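Side-chain contact in SusD-like carbohydrate binding protein BF1063 (Bacteroides fragilis NCTC 9343, PDB 3I4G), which probably binds carbohydrate at the outer membrane of the bacterium, as a member of the SusD family of glycan-capturing proteins: residues 452-455 against 456-460. Sequence-based numbering, arbitrary orientation.
Sequences GIRY and WDIMR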
# COMPACT_ATOMS: atom_id res chain seq x y z
N GLY A 452 1.38 1.86 -0.91
CA GLY A 452 1.78 0.46 -0.72
C GLY A 452 1.05 -0.55 -1.57
O GLY A 452 1.09 -1.75 -1.26
N ILE A 453 0.43 -0.12 -2.67
CA ILE A 453 -0.34 -0.99 -3.56
C ILE A 453 0.37 -1.21 -4.90
O ILE A 453 0.06 -2.15 -5.63
CB ILE A 453 -1.77 -0.41 -3.72
CG1 ILE A 453 -2.43 -0.28 -2.37
CG2 ILE A 453 -2.62 -1.29 -4.65
CD1 ILE A 453 -3.70 0.56 -2.39
N ARG A 454 1.32 -0.34 -5.23
CA ARG A 454 1.94 -0.40 -6.56
C ARG A 454 2.65 -1.72 -6.82
O ARG A 454 2.54 -2.26 -7.92
CB ARG A 454 2.93 0.74 -6.73
CG ARG A 454 3.56 0.83 -8.13
CD ARG A 454 2.61 1.07 -9.25
NE ARG A 454 3.35 1.19 -10.51
CZ ARG A 454 2.80 1.22 -11.70
NH1 ARG A 454 1.49 1.14 -11.82
NH2 ARG A 454 3.55 1.33 -12.77
N TYR A 455 3.42 -2.21 -5.85
CA TYR A 455 4.10 -3.48 -6.02
C TYR A 455 3.09 -4.58 -6.25
O TYR A 455 3.27 -5.40 -7.19
CB TYR A 455 5.01 -3.74 -4.82
CG TYR A 455 5.78 -5.03 -4.85
CD1 TYR A 455 6.79 -5.26 -5.77
CD2 TYR A 455 5.51 -6.01 -3.95
CE1 TYR A 455 7.47 -6.46 -5.78
CE2 TYR A 455 6.20 -7.18 -3.92
CZ TYR A 455 7.20 -7.40 -4.83
OH TYR A 455 7.91 -8.58 -4.81
N TRP A 456 2.05 -4.65 -5.42
CA TRP A 456 1.01 -5.66 -5.62
C TRP A 456 0.46 -5.58 -7.04
O TRP A 456 0.25 -6.60 -7.70
CB TRP A 456 -0.08 -5.45 -4.56
CG TRP A 456 -1.10 -6.51 -4.56
CD1 TRP A 456 -0.95 -7.76 -4.03
CD2 TRP A 456 -2.42 -6.45 -5.12
NE1 TRP A 456 -2.09 -8.51 -4.25
CE2 TRP A 456 -3.01 -7.73 -4.93
CE3 TRP A 456 -3.16 -5.45 -5.76
CZ2 TRP A 456 -4.31 -8.03 -5.36
CZ3 TRP A 456 -4.45 -5.75 -6.16
CH2 TRP A 456 -5.00 -7.02 -5.96
N ASP A 457 0.22 -4.38 -7.55
CA ASP A 457 -0.32 -4.24 -8.90
C ASP A 457 0.66 -4.68 -9.99
O ASP A 457 0.28 -5.43 -10.89
CB ASP A 457 -0.70 -2.78 -9.18
CG ASP A 457 -1.97 -2.32 -8.48
OD1 ASP A 457 -2.82 -3.15 -8.11
OD2 ASP A 457 -2.11 -1.07 -8.39
N ILE A 458 1.91 -4.22 -9.94
CA ILE A 458 2.84 -4.55 -11.02
C ILE A 458 3.16 -6.07 -11.01
O ILE A 458 3.38 -6.68 -12.06
CB ILE A 458 4.10 -3.69 -11.05
CG1 ILE A 458 4.92 -3.87 -9.78
CG2 ILE A 458 3.72 -2.23 -11.25
CD1 ILE A 458 6.22 -3.00 -9.76
N MSE A 459 3.09 -6.68 -9.85
CA MSE A 459 3.21 -8.14 -9.75
C MSE A 459 2.04 -8.87 -10.38
O MSE A 459 2.24 -9.71 -11.26
CB MSE A 459 3.37 -8.51 -8.28
CG MSE A 459 4.73 -8.09 -7.64
SE MSE A 459 6.22 -9.21 -8.06
CE MSE A 459 5.89 -10.53 -6.63
N ARG A 460 0.80 -8.53 -10.00
CA ARG A 460 -0.39 -9.24 -10.53
C ARG A 460 -0.54 -8.98 -12.02
O ARG A 460 -1.00 -9.86 -12.78
CB ARG A 460 -1.69 -8.88 -9.80
CG ARG A 460 -2.22 -7.50 -10.06
CD ARG A 460 -3.30 -7.13 -9.09
NE ARG A 460 -3.74 -5.76 -9.27
CZ ARG A 460 -4.69 -5.35 -10.12
NH1 ARG A 460 -5.30 -6.18 -10.94
NH2 ARG A 460 -4.99 -4.05 -10.16
O HOH W 1 2.26 -3.68 -2.67
O HOH W 2 -0.72 0.91 -9.77
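M459 lays its selenium-bearing chain across the ring of Y455 one helical turn earlier, a Met-aromatic contact made with selenomethionine. Its CG stands over one face, 3.8 Å from the centroid of the Y455 ring and 14° off the normal, a CH-pi contact, while SE approaches the same ring obliquely at 4.4 Å from the centroid. Bends at chi2 (-78°) and chi3 (-85°) curl the chain round so that M459 CE ends 3.3 Å from Y455 OH, a hydroxyl hydrogen-bonded to W513. On another side of the helix, I458 CG2 sits over a face of the R454 guanidinium, 3.5 Å from R454 NE, and the two side chains cross at about a right angle. The guanidinium pairs with D61, and a water in its plane links R454 NH1 to D457 OD2. D457 OD1 takes both R460 NE (3.0 Å) and R460 NH2 from one face of its carboxylate, while OD2 pairs with R444 of helix 433-447. At the start of helix 454-461 a second water is inserted between W456 N, from which it accepts (2.9 Å), and G452 O, to which it donates, replacing the direct i to i-4 bond. Arginines on both carboxylate oxygens probably keep D457 ionised, and its bridge to R444, with that of R454 to D61, ties the first turns of this helix to its surroundings by charge.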